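Local coordinates for hypothetical membrane protein (Corynebacterium glutamicum, PDB 6JS9) that binds heme b through its N-terminal HtaA domain and probably passes it on within the heme uptake machinery of corynebacteria, at residues F47-R52 against G70-L75; Q63-F68 against K93-G98; D106-E111 against G121-S126. All coordinates share one frame; numbering follows the deposited sequence.

Interaction 1: residues F47-R52 against G70-L75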
# COMPACT_ATOMS: atom_id res chain seq x y z
N PHE A 47 -1.54 2.83 -8.58
CA PHE A 47 -2.19 1.53 -8.56
C PHE A 47 -3.59 1.58 -7.95
O PHE A 47 -3.78 2.12 -6.86
CB PHE A 47 -1.32 0.55 -7.79
CG PHE A 47 0.08 0.43 -8.33
CD1 PHE A 47 0.34 0.72 -9.67
CD2 PHE A 47 1.11 0.02 -7.52
CE1 PHE A 47 1.62 0.62 -10.18
CE2 PHE A 47 2.40 -0.09 -8.04
CZ PHE A 47 2.65 0.21 -9.37
N ALA A 48 -4.56 1.01 -8.67
CA ALA A 48 -5.97 1.07 -8.31
C ALA A 48 -6.41 -0.26 -7.69
O ALA A 48 -6.32 -1.31 -8.33
CB ALA A 48 -6.82 1.39 -9.53
N PHE A 49 -6.90 -0.20 -6.45
CA PHE A 49 -7.40 -1.35 -5.71
C PHE A 49 -8.90 -1.19 -5.45
O PHE A 49 -9.33 -0.17 -4.90
CB PHE A 49 -6.66 -1.51 -4.38
CG PHE A 49 -5.15 -1.51 -4.53
CD1 PHE A 49 -4.45 -2.70 -4.79
CD2 PHE A 49 -4.43 -0.34 -4.42
CE1 PHE A 49 -3.06 -2.71 -4.93
CE2 PHE A 49 -3.02 -0.34 -4.56
CZ PHE A 49 -2.34 -1.53 -4.81
N THR A 50 -9.71 -2.24 -5.83
CA THR A 50 -11.16 -2.18 -5.65
C THR A 50 -11.55 -2.72 -4.27
O THR A 50 -10.89 -3.61 -3.74
CB THR A 50 -11.86 -3.00 -6.73
OG1 THR A 50 -11.49 -4.38 -6.60
CG2 THR A 50 -11.47 -2.49 -8.10
N PRO A 51 -12.64 -2.20 -3.68
CA PRO A 51 -13.09 -2.71 -2.37
C PRO A 51 -13.59 -4.14 -2.47
O PRO A 51 -14.28 -4.52 -3.42
CB PRO A 51 -14.23 -1.76 -1.97
CG PRO A 51 -14.25 -0.67 -3.01
CD PRO A 51 -13.56 -1.19 -4.23
N ARG A 52 -13.25 -4.95 -1.47
CA ARG A 52 -13.64 -6.35 -1.46
C ARG A 52 -15.08 -6.53 -0.97
O ARG A 52 -15.49 -5.92 0.02
CB ARG A 52 -12.68 -7.14 -0.58
CG ARG A 52 -12.36 -8.52 -1.08
CD ARG A 52 -11.38 -9.18 -0.15
NE ARG A 52 -10.02 -9.19 -0.69
CZ ARG A 52 -8.94 -9.40 0.06
NH1 ARG A 52 -9.09 -9.57 1.36
NH2 ARG A 52 -7.73 -9.41 -0.48
N GLY A 70 -6.26 -6.88 -4.42
CA GLY A 70 -5.08 -6.57 -5.20
C GLY A 70 -3.79 -6.88 -4.47
O GLY A 70 -3.74 -6.99 -3.25
N SER A 71 -2.72 -7.02 -5.25
CA SER A 71 -1.37 -7.20 -4.70
C SER A 71 -0.37 -6.51 -5.62
O SER A 71 -0.65 -6.27 -6.79
CB SER A 71 -1.01 -8.68 -4.55
OG SER A 71 -0.98 -9.31 -5.82
N VAL A 72 0.80 -6.18 -5.06
CA VAL A 72 1.90 -5.58 -5.80
C VAL A 72 3.16 -6.37 -5.50
O VAL A 72 3.48 -6.58 -4.33
CB VAL A 72 2.14 -4.10 -5.42
CG1 VAL A 72 3.11 -3.46 -6.40
CG2 VAL A 72 0.83 -3.33 -5.34
N HIS A 73 3.88 -6.79 -6.54
CA HIS A 73 5.09 -7.59 -6.39
C HIS A 73 6.29 -6.83 -6.97
O HIS A 73 6.40 -6.67 -8.19
CB HIS A 73 4.94 -8.95 -7.07
CG HIS A 73 6.09 -9.87 -6.83
ND1 HIS A 73 6.33 -10.99 -7.60
CD2 HIS A 73 7.08 -9.83 -5.90
CE1 HIS A 73 7.42 -11.60 -7.15
NE2 HIS A 73 7.88 -10.92 -6.12
N PHE A 74 7.19 -6.37 -6.09
CA PHE A 74 8.41 -5.68 -6.49
C PHE A 74 9.57 -6.66 -6.58
O PHE A 74 9.83 -7.42 -5.65
CB PHE A 74 8.77 -4.58 -5.49
CG PHE A 74 7.69 -3.56 -5.25
CD1 PHE A 74 7.47 -2.54 -6.16
CD2 PHE A 74 6.92 -3.62 -4.11
CE1 PHE A 74 6.47 -1.59 -5.94
CE2 PHE A 74 5.92 -2.67 -3.87
CZ PHE A 74 5.71 -1.65 -4.78
N LEU A 75 10.30 -6.59 -7.69
CA LEU A 75 11.51 -7.38 -7.90
C LEU A 75 12.65 -6.43 -8.23
O LEU A 75 12.46 -5.49 -9.01
CB LEU A 75 11.35 -8.38 -9.05
CG LEU A 75 10.47 -9.61 -8.84
CD1 LEU A 75 10.32 -10.39 -10.14
CD2 LEU A 75 11.01 -10.51 -7.72
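Phe49 and Val72 meet where the ring of the one ends at a methyl of the other: CZ of Phe49 comes within 3.7 Å of CG2 of Val72. The methyl lies close to the plane of the ring, at its edge, and so does CA of Gly70, which sits 3.9 Å from Phe49 CD1. One rim of the phenyl group thus runs alongside the 70-75 backbone from Gly70 to Val72. With chi1 at -52°, CG of Phe49 stands anti to its own carbonyl carbon, and the ring is carried toward that strand. Glycine suits position 70: a side chain would run into CD1 of Phe49, and the backbone angles, phi 135° and psi 160°, would press a CB against the preceding carbonyl oxygen.

The other branch of Val72, CG1, approaches CE2 of Phe47 at 3.8 Å, obliquely to that ring, and lies over one face of Phe74 in its own strand. A beta-branched valine fits here because its two methyls diverge; CG2, at the edge of Phe49, also reaches CD2 of Phe47. No hydrogen bond crosses between 47-52 and 70-75; the contact is apolar and largely buried.

The polar groups turn elsewhere, Ser71 OG to Asp38 and His73 NE2 to Asp86. The segments lie at the start of strand 48-58 and in strand 63-79, which pair as a hairpin further along, at Arg52 with Glu67. Phe47 pairs through its backbone with Trp15 and Phe49 with Leu13, while Ile34 of strand 33-37 touches both Phe47 and Val72, and Ile92 of strand 82-97 packs on Phe49.

Interaction 2: residues Q63-F68 against K93-G98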
# COMPACT_ATOMS: atom_id res chain seq x y z
N GLN A 63 -15.44 6.04 11.67
CA GLN A 63 -14.43 5.00 11.84
C GLN A 63 -14.89 3.71 11.19
O GLN A 63 -16.06 3.32 11.31
CB GLN A 63 -14.08 4.74 13.33
CG GLN A 63 -13.59 5.98 14.04
CD GLN A 63 -13.13 5.74 15.46
OE1 GLN A 63 -13.09 4.60 15.94
NE2 GLN A 63 -12.75 6.81 16.14
N GLY A 64 -13.96 3.04 10.53
CA GLY A 64 -14.23 1.76 9.92
C GLY A 64 -13.03 1.32 9.13
O GLY A 64 -12.06 2.07 8.97
N THR A 65 -13.11 0.10 8.60
CA THR A 65 -12.05 -0.47 7.78
C THR A 65 -12.60 -0.95 6.45
O THR A 65 -13.66 -1.58 6.41
CB THR A 65 -11.35 -1.63 8.49
OG1 THR A 65 -10.82 -1.17 9.74
CG2 THR A 65 -10.22 -2.19 7.65
N VAL A 66 -11.89 -0.69 5.36
CA VAL A 66 -12.25 -1.23 4.05
C VAL A 66 -11.10 -2.09 3.54
O VAL A 66 -9.96 -1.61 3.42
CB VAL A 66 -12.60 -0.12 3.05
CG1 VAL A 66 -12.98 -0.74 1.71
CG2 VAL A 66 -13.73 0.73 3.58
N GLU A 67 -11.39 -3.36 3.27
CA GLU A 67 -10.41 -4.27 2.68
C GLU A 67 -10.52 -4.21 1.16
O GLU A 67 -11.62 -4.08 0.62
CB GLU A 67 -10.66 -5.70 3.17
CG GLU A 67 -10.47 -5.87 4.66
CD GLU A 67 -10.72 -7.30 5.10
OE1 GLU A 67 -11.24 -8.10 4.29
OE2 GLU A 67 -10.39 -7.62 6.26
N PHE A 68 -9.38 -4.30 0.49
CA PHE A 68 -9.29 -4.13 -0.96
C PHE A 68 -8.77 -5.39 -1.63
O PHE A 68 -8.03 -6.18 -1.03
CB PHE A 68 -8.36 -2.95 -1.31
CG PHE A 68 -8.93 -1.61 -0.94
CD1 PHE A 68 -8.74 -1.09 0.33
CD2 PHE A 68 -9.68 -0.89 -1.87
CE1 PHE A 68 -9.29 0.13 0.69
CE2 PHE A 68 -10.22 0.35 -1.52
CZ PHE A 68 -10.02 0.86 -0.24
N LYS A 93 -5.58 -2.71 3.31
CA LYS A 93 -6.72 -2.23 4.07
C LYS A 93 -6.55 -0.75 4.34
O LYS A 93 -5.44 -0.26 4.53
CB LYS A 93 -6.87 -2.96 5.41
CG LYS A 93 -6.95 -4.46 5.29
CD LYS A 93 -6.83 -5.13 6.64
CE LYS A 93 -6.54 -6.61 6.41
NZ LYS A 93 -6.68 -7.44 7.65
N MET A 94 -7.66 -0.03 4.39
CA MET A 94 -7.64 1.36 4.83
C MET A 94 -8.51 1.47 6.07
O MET A 94 -9.69 1.10 6.04
CB MET A 94 -8.12 2.29 3.72
CG MET A 94 -7.61 3.69 3.87
SD MET A 94 -7.68 4.57 2.31
CE MET A 94 -7.23 6.21 2.88
N VAL A 95 -7.92 1.94 7.17
CA VAL A 95 -8.60 2.11 8.45
C VAL A 95 -8.83 3.60 8.66
O VAL A 95 -7.86 4.37 8.77
CB VAL A 95 -7.79 1.50 9.61
CG1 VAL A 95 -8.60 1.56 10.92
CG2 VAL A 95 -7.37 0.07 9.30
N PHE A 96 -10.10 4.01 8.73
CA PHE A 96 -10.46 5.42 8.78
C PHE A 96 -10.76 5.88 10.20
O PHE A 96 -11.39 5.16 10.98
CB PHE A 96 -11.68 5.71 7.90
CG PHE A 96 -11.49 5.37 6.45
CD1 PHE A 96 -11.72 4.08 6.00
CD2 PHE A 96 -11.13 6.35 5.54
CE1 PHE A 96 -11.57 3.76 4.67
CE2 PHE A 96 -10.98 6.04 4.21
CZ PHE A 96 -11.20 4.74 3.77
N ASN A 97 -10.32 7.10 10.52
CA ASN A 97 -10.65 7.78 11.77
C ASN A 97 -10.85 9.26 11.42
O ASN A 97 -9.95 10.10 11.58
CB ASN A 97 -9.55 7.56 12.82
CG ASN A 97 -9.70 8.45 14.02
OD1 ASN A 97 -10.76 9.02 14.27
ND2 ASN A 97 -8.62 8.59 14.78
N GLY A 98 -12.05 9.60 10.93
CA GLY A 98 -12.33 10.96 10.51
C GLY A 98 -11.47 11.46 9.36
O GLY A 98 -11.51 10.89 8.26
O HOH W 1 -13.34 9.19 14.87
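Phe96 turns the edge of its ring to the carbonyl of Gly64, whose O lies in the ring plane 3.6 Å from CD1, while CG2 of Val66 reaches CE1 obliquely. The Phe68 ring also works with its edge: CE1 lies 3.9 Å from CB of Met94, with CA of Lys93 farther along the same rim. The side chains of Gln63 and Asn97 run side by side, their amide planes 69° apart. Their NE2 and OD1 do not bond directly; a water joins them, accepting from Gln63 NE2 at 2.8 Å and donating to Asn97 OD1. Such polar amides suit the exposed end of the pair.

The backbones form part of an antiparallel beta hairpin, strands 63-79 and 82-97, within the large curled sheet of the HtaA domain. Gly64 with Phe96 and Val66 with Met94 are hydrogen-bonded pairs. Phe96 N donates almost straight to Gly64 O at 2.8 Å, whereas the return bond from Gly64 N to Phe96 O is weak at 3.4 Å. Both bonds between Val66 and Met94 are firm.

Side chains alternate between the two faces. Val66, Met94 and Phe96 share the buried one, where Leu149 of strand 146-155 touches both Met94 and Phe96; apolar residues suit it. On the other, Thr65 sets OG1 against both methyls of Val95. Glu67 and Lys93 run extended in the same direction, and their aliphatic parts pack, CG of Glu67 lying 3.8 Å from CG of Lys93. Their charges meet in a long salt bridge, 4.0 Å from OE2 of Glu67 to NZ of Lys93.

Interaction 3: residues D106-E111 against G121-S126. With HEM (protoporphyrin IX containing Fe), chain C.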
# COMPACT_ATOMS: atom_id res chain seq x y z
N ASP A 106 -0.18 -6.66 4.24
CA ASP A 106 0.63 -7.83 4.53
C ASP A 106 1.84 -7.77 3.61
O ASP A 106 1.72 -7.44 2.43
CB ASP A 106 -0.14 -9.13 4.31
CG ASP A 106 -1.20 -9.40 5.38
OD1 ASP A 106 -1.35 -8.61 6.35
OD2 ASP A 106 -1.90 -10.43 5.26
N LEU A 107 3.01 -8.08 4.15
CA LEU A 107 4.25 -8.03 3.39
C LEU A 107 4.92 -9.39 3.44
O LEU A 107 4.98 -10.03 4.50
CB LEU A 107 5.22 -6.97 3.95
CG LEU A 107 4.96 -5.51 3.58
CD1 LEU A 107 6.06 -4.66 4.15
CD2 LEU A 107 4.88 -5.33 2.08
N VAL A 108 5.43 -9.83 2.30
CA VAL A 108 6.35 -10.95 2.21
C VAL A 108 7.58 -10.42 1.48
O VAL A 108 7.50 -10.10 0.29
CB VAL A 108 5.74 -12.15 1.48
CG1 VAL A 108 6.76 -13.25 1.32
CG2 VAL A 108 4.49 -12.64 2.24
N ALA A 109 8.69 -10.29 2.20
CA ALA A 109 9.80 -9.50 1.69
C ALA A 109 11.13 -10.06 2.16
O ALA A 109 11.28 -10.40 3.33
CB ALA A 109 9.68 -8.04 2.15
N ARG A 110 12.08 -10.14 1.23
CA ARG A 110 13.45 -10.46 1.64
C ARG A 110 13.98 -9.37 2.55
O ARG A 110 13.79 -8.18 2.30
CB ARG A 110 14.35 -10.63 0.42
CG ARG A 110 14.09 -11.90 -0.36
CD ARG A 110 15.17 -12.16 -1.38
NE ARG A 110 14.76 -13.18 -2.33
CZ ARG A 110 14.94 -14.49 -2.14
NH1 ARG A 110 14.54 -15.36 -3.05
NH2 ARG A 110 15.52 -14.91 -1.02
N GLU A 111 14.62 -9.79 3.64
CA GLU A 111 15.36 -8.87 4.49
C GLU A 111 16.48 -8.19 3.70
O GLU A 111 17.15 -8.83 2.88
CB GLU A 111 15.95 -9.63 5.68
CG GLU A 111 16.62 -8.76 6.72
CD GLU A 111 17.28 -9.58 7.83
OE1 GLU A 111 17.48 -10.80 7.63
OE2 GLU A 111 17.59 -8.99 8.89
N GLY A 121 18.71 -11.91 1.53
CA GLY A 121 17.88 -12.14 2.69
C GLY A 121 16.86 -13.24 2.46
O GLY A 121 16.41 -13.49 1.34
N GLU A 122 16.50 -13.92 3.55
CA GLU A 122 15.37 -14.83 3.53
C GLU A 122 14.07 -14.03 3.57
O GLU A 122 14.04 -12.87 3.98
CB GLU A 122 15.44 -15.80 4.71
CG GLU A 122 16.84 -16.34 5.02
CD GLU A 122 16.97 -17.85 4.82
OE1 GLU A 122 16.32 -18.39 3.90
OE2 GLU A 122 17.72 -18.50 5.59
N TYR A 123 12.99 -14.67 3.14
CA TYR A 123 11.69 -14.01 3.17
C TYR A 123 11.24 -13.79 4.62
O TYR A 123 11.34 -14.69 5.46
CB TYR A 123 10.65 -14.84 2.41
CG TYR A 123 10.89 -14.87 0.92
CD1 TYR A 123 10.56 -13.78 0.13
CD2 TYR A 123 11.42 -15.99 0.30
CE1 TYR A 123 10.77 -13.79 -1.23
CE2 TYR A 123 11.64 -16.01 -1.06
CZ TYR A 123 11.31 -14.91 -1.82
OH TYR A 123 11.52 -14.92 -3.18
N ILE A 124 10.78 -12.58 4.92
CA ILE A 124 10.17 -12.25 6.20
C ILE A 124 8.69 -12.01 5.97
O ILE A 124 8.31 -11.21 5.10
CB ILE A 124 10.81 -11.00 6.83
CG1 ILE A 124 12.31 -11.18 7.01
CG2 ILE A 124 10.15 -10.66 8.16
CD1 ILE A 124 12.98 -9.94 7.57
N ILE A 125 7.85 -12.70 6.74
CA ILE A 125 6.41 -12.50 6.69
C ILE A 125 6.04 -11.44 7.72
O ILE A 125 6.25 -11.63 8.92
CB ILE A 125 5.64 -13.81 6.95
CG1 ILE A 125 6.25 -14.98 6.18
CG2 ILE A 125 4.17 -13.62 6.58
CD1 ILE A 125 6.22 -14.82 4.70
N SER A 126 5.48 -10.34 7.26
CA SER A 126 5.04 -9.26 8.14
C SER A 126 3.55 -9.03 7.87
O SER A 126 3.19 -8.36 6.90
CB SER A 126 5.87 -7.99 7.91
OG SER A 126 7.24 -8.25 8.10
CHA HEM C . 17.74 2.84 -2.92
CHB HEM C . 15.25 -0.78 -0.83
CHC HEM C . 18.75 -3.97 -1.93
CHD HEM C . 21.43 -0.28 -3.59
C1A HEM C . 16.74 2.14 -2.28
C2A HEM C . 15.46 2.66 -1.85
C3A HEM C . 14.76 1.68 -1.28
C4A HEM C . 15.58 0.48 -1.32
CMA HEM C . 13.33 1.83 -0.67
CAA HEM C . 15.01 4.12 -2.05
CBA HEM C . 14.65 4.33 -3.52
CGA HEM C . 14.09 5.72 -3.68
O1A HEM C . 12.86 5.90 -3.46
O2A HEM C . 14.90 6.63 -4.01
C1B HEM C . 15.98 -1.94 -0.94
C2B HEM C . 15.57 -3.23 -0.40
C3B HEM C . 16.54 -4.13 -0.70
C4B HEM C . 17.58 -3.43 -1.44
CMB HEM C . 14.24 -3.44 0.37
CAB HEM C . 16.65 -5.65 -0.39
CBB HEM C . 15.73 -6.37 0.27
C1C HEM C . 19.81 -3.26 -2.46
C2C HEM C . 21.07 -3.81 -2.93
C3C HEM C . 21.81 -2.78 -3.40
C4C HEM C . 21.04 -1.56 -3.25
CMC HEM C . 21.40 -5.31 -2.86
CAC HEM C . 23.24 -2.81 -4.01
CBC HEM C . 23.98 -3.91 -4.13
C1D HEM C . 20.68 0.88 -3.58
C2D HEM C . 21.09 2.19 -4.07
C3D HEM C . 20.06 3.05 -3.88
C4D HEM C . 18.98 2.32 -3.27
CMD HEM C . 22.45 2.54 -4.71
CAD HEM C . 20.00 4.56 -4.26
CBD HEM C . 19.47 4.58 -5.70
CGD HEM C . 19.32 5.99 -6.23
O1D HEM C . 19.26 6.12 -7.48
O2D HEM C . 19.25 6.97 -5.44
NA HEM C . 16.76 0.80 -1.94
NB HEM C . 17.21 -2.10 -1.56
NC HEM C . 19.83 -1.90 -2.69
ND HEM C . 19.38 1.01 -3.10
FE HEM C . 18.17 -0.60 -2.61
O HOH W 2 18.01 -9.62 0.38
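Arg110 spends one guanidinium N-H on the backbone of Gly121 where strands 100-110 and 123-127, joined by a long loop, pair antiparallel beside the heme pocket. NH2 donates to Gly121 O at 2.9 Å, and the oxygen lies in the guanidinium plane, which, with the Tyr123 ring against its face, limits that group's rotation. One guanidinium face covers the CZ end of the Tyr123 ring, an off-centre cation-pi contact with the planes 39° apart; CG of Arg110 adds a CH-pi contact over the same ring. Arginine fits because its flat cation can use edge and face together. Tyr123 OH is hydrogen-bonded to Asp86.

Leu107 and Ser126 exchange two backbone bonds, as do Ala109 and Ile124. Ile124 N reaches Ala109 O at 2.7 Å from above the carbonyl plane. Glu111 N donates to Glu122 O at 3.2 Å. A water then bridges the start and finish of the connecting loop, donating to Glu111 O and accepting from Gly121 N. Glycine leaves room there, since a CB would collide with Glu111 O. Asp106 OD1 accepts from Asp128 N.

Arg110 and Glu111 also line the heme pocket, heme vinyl carbon CBB lying 3.3 Å from Arg110 O.

All three contacts belong to one curled antiparallel sheet, yet they differ in kind. Interaction 1 is the buried one, purely apolar, joining two strands beyond the part where they are hydrogen-bonded to each other. Interactions 2 and 3 are regular, partly exposed pairings with backbone bonds at their centre; amides and a charged pair lie at the outside of interaction 2, while isoleucines and a tyrosine are exposed in interaction 3 beside its charged residues. Interactions 1 and 2 share strand 63-79 and touch, Arg52 N lying 2.8 Å from Glu67 O in a probable hydrogen bond. Interaction 3 touches neither, but its strand 100-110 neighbours strand 82-97, and it alone reaches the heme.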